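Local coordinates for secreted protein ASP-2 (Necator americanus, PDB 1U53) that is a secreted pathogenesis-related-1 protein of the CAP family from a human hookworm and a vaccine antigen, its molecular activity not firmly established, at residues P8-S13 with G147-A152; M64-Q69 with M156-C161. All coordinates share one frame; numbering follows the deposited sequence.

Contact 1 (P8-S13 with G147-A152)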
# COMPACT_ATOMS: atom_id res chain seq x y z
N PRO A 8 -13.92 14.92 -2.00
CA PRO A 8 -15.16 15.38 -1.38
C PRO A 8 -15.04 15.43 0.13
O PRO A 8 -14.16 14.77 0.74
CB PRO A 8 -16.19 14.29 -1.75
CG PRO A 8 -15.57 13.50 -2.83
CD PRO A 8 -14.11 13.65 -2.73
N ASP A 9 -15.94 16.20 0.73
CA ASP A 9 -16.06 16.36 2.18
C ASP A 9 -16.91 15.19 2.60
O ASP A 9 -18.11 15.32 2.87
CB ASP A 9 -16.74 17.71 2.44
CG ASP A 9 -16.79 18.08 3.89
OD1 ASP A 9 -16.08 17.47 4.72
OD2 ASP A 9 -17.54 19.04 4.17
N ASN A 10 -16.29 14.01 2.61
CA ASN A 10 -17.03 12.75 2.73
C ASN A 10 -16.75 11.95 4.02
O ASN A 10 -17.14 10.76 4.11
CB ASN A 10 -16.72 11.85 1.50
CG ASN A 10 -15.25 11.45 1.45
OD1 ASN A 10 -14.53 11.70 2.41
ND2 ASN A 10 -14.81 10.81 0.34
N GLY A 11 -16.13 12.60 5.00
CA GLY A 11 -15.83 11.95 6.30
C GLY A 11 -14.38 11.53 6.43
O GLY A 11 -13.90 11.27 7.52
N MET A 12 -13.68 11.47 5.32
CA MET A 12 -12.26 11.18 5.35
C MET A 12 -11.53 12.50 5.56
O MET A 12 -11.88 13.50 4.95
CB MET A 12 -11.90 10.56 3.99
CG MET A 12 -10.53 10.08 3.92
SD MET A 12 -10.08 8.87 5.21
CE MET A 12 -8.43 8.62 4.57
N SER A 13 -10.52 12.55 6.44
CA SER A 13 -9.87 13.83 6.66
C SER A 13 -8.66 14.02 5.76
O SER A 13 -8.00 13.02 5.38
CB SER A 13 -9.42 13.94 8.13
OG SER A 13 -8.42 12.96 8.40
N GLY A 147 -5.98 5.20 -2.86
CA GLY A 147 -7.12 5.94 -2.30
C GLY A 147 -7.62 5.11 -1.13
O GLY A 147 -7.75 3.90 -1.27
N CYS A 148 -7.89 5.73 0.02
CA CYS A 148 -8.29 4.96 1.19
C CYS A 148 -9.46 5.60 1.92
O CYS A 148 -9.73 6.77 1.75
CB CYS A 148 -7.11 4.89 2.18
SG CYS A 148 -5.53 4.40 1.44
N TYR A 149 -10.07 4.83 2.80
CA TYR A 149 -11.12 5.39 3.66
C TYR A 149 -11.07 4.72 5.01
O TYR A 149 -10.82 3.50 5.10
CB TYR A 149 -12.49 5.20 2.99
CG TYR A 149 -13.59 6.06 3.60
CD1 TYR A 149 -13.82 7.35 3.12
CD2 TYR A 149 -14.36 5.59 4.67
CE1 TYR A 149 -14.79 8.14 3.71
CE2 TYR A 149 -15.32 6.37 5.25
CZ TYR A 149 -15.55 7.64 4.77
OH TYR A 149 -16.56 8.42 5.33
N VAL A 150 -11.32 5.49 6.07
CA VAL A 150 -11.38 5.02 7.47
C VAL A 150 -12.77 5.29 7.97
O VAL A 150 -13.25 6.46 7.91
CB VAL A 150 -10.40 5.76 8.37
CG1 VAL A 150 -10.48 5.25 9.81
CG2 VAL A 150 -8.95 5.66 7.79
N GLU A 151 -13.43 4.23 8.42
CA GLU A 151 -14.80 4.33 8.92
C GLU A 151 -14.86 3.96 10.38
O GLU A 151 -14.36 2.92 10.78
CB GLU A 151 -15.70 3.38 8.13
CG GLU A 151 -17.20 3.40 8.56
CD GLU A 151 -17.96 4.68 8.23
OE1 GLU A 151 -17.36 5.66 7.78
OE2 GLU A 151 -19.21 4.71 8.49
N ALA A 152 -15.56 4.78 11.18
CA ALA A 152 -15.78 4.43 12.57
C ALA A 152 -17.05 3.64 12.64
O ALA A 152 -18.14 4.23 12.69
CB ALA A 152 -15.91 5.68 13.42
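An Asx turn built by N10, just ahead of helix 14-32, is held against Y149 of strand 145-152, and it illustrates how an irregular N-terminal loop can be fixed to a strand of the sheet. N10 OD1 accepts from M12 N at 3.0 Å in a nearly straight bond (162° at the hydrogen). The turn needs the N10 amide close to its own backbone, and a chi1 of 64° puts it there by setting CG between the backbone N and the carbonyl carbon. ND2 of the same amide bonds E60 OE1. Y149 bonds the backbone of the turn: its OH donates to N10 O at 2.7 Å, with the oxygen lying at the ring edge, near the ring plane. This hydroxyl is also hydrogen-bonded to K68 NZ, so two polar partners hold it in place. N10 and Y149 run past each other in opposite directions, amide and ring planes 78° apart. M12 fills the space nearer the strand. M12 CB touches Y149 CE1 at 3.8 Å, while M12 SD stands 5.0 Å from the centroid of the Y149 ring in an oblique Met-aromatic contact. The bend at chi2 brings M12 SD to 3.7 Å from V150 N, a weak hydrogen bond, and M12 CE ends 3.6 Å from C148 O. S13 caps the coming helix through A16 N. F20 of helix 14-32 also packs on M12, M64 and A67 of helix 57-67 pack on Y149, and V150 meets helix 97-109 and strand 157-164.

Contact 2 (M64-Q69 with M156-C161)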
# COMPACT_ATOMS: atom_id res chain seq x y z
N MET A 64 -14.02 3.57 0.11
CA MET A 64 -15.17 3.99 0.91
C MET A 64 -16.38 3.08 0.80
O MET A 64 -17.03 2.76 1.81
CB MET A 64 -15.58 5.44 0.54
CG MET A 64 -16.72 5.95 1.41
SD MET A 64 -17.13 7.64 0.88
CE MET A 64 -17.85 7.34 -0.73
N ASN A 65 -16.72 2.67 -0.43
CA ASN A 65 -17.85 1.80 -0.63
C ASN A 65 -17.68 0.51 0.18
O ASN A 65 -18.66 -0.06 0.63
CB ASN A 65 -18.01 1.45 -2.12
CG ASN A 65 -18.47 2.62 -2.95
OD1 ASN A 65 -18.89 3.64 -2.41
ND2 ASN A 65 -18.32 2.52 -4.28
N ASN A 66 -16.45 0.02 0.33
CA ASN A 66 -16.19 -1.14 1.16
C ASN A 66 -16.28 -0.75 2.62
O ASN A 66 -17.10 -1.29 3.38
CB ASN A 66 -14.79 -1.71 0.84
CG ASN A 66 -14.43 -2.97 1.65
OD1 ASN A 66 -15.01 -3.22 2.70
ND2 ASN A 66 -13.46 -3.76 1.16
N ALA A 67 -15.47 0.22 3.01
CA ALA A 67 -15.45 0.62 4.44
C ALA A 67 -16.83 0.90 5.00
O ALA A 67 -17.10 0.49 6.09
CB ALA A 67 -14.54 1.82 4.65
N LYS A 68 -17.70 1.60 4.26
CA LYS A 68 -18.98 2.02 4.83
C LYS A 68 -19.89 0.85 5.19
O LYS A 68 -20.84 1.01 5.96
CB LYS A 68 -19.73 2.93 3.86
CG LYS A 68 -19.10 4.32 3.77
CD LYS A 68 -19.43 5.07 5.02
CE LYS A 68 -19.24 6.57 4.89
NZ LYS A 68 -19.23 7.20 6.24
N GLN A 69 -19.66 -0.33 4.60
CA GLN A 69 -20.50 -1.49 4.96
C GLN A 69 -20.19 -2.08 6.34
O GLN A 69 -20.98 -2.87 6.88
CB GLN A 69 -20.36 -2.59 3.93
CG GLN A 69 -20.69 -2.18 2.52
CD GLN A 69 -20.33 -3.26 1.53
OE1 GLN A 69 -20.79 -4.42 1.65
NE2 GLN A 69 -19.53 -2.91 0.53
N MET A 156 -15.68 -1.39 15.44
CA MET A 156 -14.30 -1.41 14.95
C MET A 156 -14.04 -0.11 14.21
O MET A 156 -14.97 0.54 13.71
CB MET A 156 -14.06 -2.57 13.97
CG MET A 156 -14.92 -2.47 12.69
SD MET A 156 -14.46 -3.81 11.55
CE MET A 156 -15.85 -3.67 10.43
N CYS A 157 -12.76 0.23 14.10
CA CYS A 157 -12.34 1.30 13.21
C CYS A 157 -11.88 0.51 11.99
O CYS A 157 -11.00 -0.34 12.13
CB CYS A 157 -11.17 2.09 13.81
SG CYS A 157 -10.50 3.30 12.63
N TYR A 158 -12.51 0.73 10.82
CA TYR A 158 -12.28 -0.13 9.66
C TYR A 158 -11.61 0.68 8.54
O TYR A 158 -12.10 1.74 8.15
CB TYR A 158 -13.63 -0.72 9.20
CG TYR A 158 -13.57 -1.64 8.01
CD1 TYR A 158 -12.52 -2.55 7.84
CD2 TYR A 158 -14.62 -1.67 7.10
CE1 TYR A 158 -12.47 -3.42 6.74
CE2 TYR A 158 -14.56 -2.52 5.97
CZ TYR A 158 -13.51 -3.39 5.81
OH TYR A 158 -13.49 -4.24 4.72
N VAL A 159 -10.45 0.19 8.07
CA VAL A 159 -9.63 0.94 7.11
C VAL A 159 -9.53 0.12 5.86
O VAL A 159 -9.17 -1.07 5.91
CB VAL A 159 -8.20 1.11 7.65
CG1 VAL A 159 -7.27 1.77 6.64
CG2 VAL A 159 -8.23 1.89 9.00
N VAL A 160 -9.76 0.76 4.74
CA VAL A 160 -9.59 0.11 3.46
C VAL A 160 -8.77 1.03 2.58
O VAL A 160 -9.10 2.19 2.42
CB VAL A 160 -10.98 -0.08 2.80
CG1 VAL A 160 -10.87 -0.73 1.40
CG2 VAL A 160 -11.85 -0.98 3.66
N CYS A 161 -7.68 0.50 1.99
CA CYS A 161 -7.00 1.22 0.90
C CYS A 161 -7.15 0.45 -0.41
O CYS A 161 -7.11 -0.78 -0.41
CB CYS A 161 -5.50 1.32 1.17
SG CYS A 161 -5.10 2.60 2.40
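Y158 is the first residue of 156-161 to touch 64-69, and it does so with ring and hydroxyl alike. With CG anti to the backbone N (chi1 180°), the phenol extends from the strand toward N66 and A67. Y158 OH donates to N66 OD1 at 2.7 Å, arriving at 117° to the C=O bond and tilted 34° from the carbonyl plane. The two side chains cross at about a right angle. K73 N is also hydrogen-bonded to this hydroxyl, and N66 ND2 is spent on E85 OE2 and K73 O, so the buried polar ends of tyrosine and asparagine are all provided for. At the ring edge, near its plane, A67 O lies 3.4 Å from Y158 CD2. V159, next along the strand, turns the other way, to A104 and W108 of helix 97-109. V160 returns to the helix 57-67 side. V160 CG2 lies 3.8 Å from N66 CG and 4.0 Å from A67 CB, and it also sits 3.6 Å above the Y158 ring plane, offset toward the rim. The valine thus fills the corner between ring, amide and the small A67, whose CA comes to 6.0 Å from V160 CA, a close approach of helix to strand. C161 again faces W108. This alternation, with odd-numbered residues toward one helical layer and even-numbered ones toward the other, is the mark of a central strand in the alpha-beta-alpha sandwich of CAP proteins.

How the contacts relate
Read from the N terminus, the chain shows how two crossed closures can tie one sheet to its surroundings. Contact 1 brings the loop before helix 14-32 onto strand 145-152, closing 133 intervening residues. Contact 2 begins inside that span, at the end of helix 57-67, and closes 86 residues onto strand 157-164. Their segments alternate along the chain, so the loops cross instead of nesting. The second halves are adjacent antiparallel strands, joined by backbone bonds such as E151 N to Y158 O and by the C148-C161 disulfide. K68 of contact 2 makes a salt bridge with E151 of contact 1. The centres of the two contacts are about 9 Å apart.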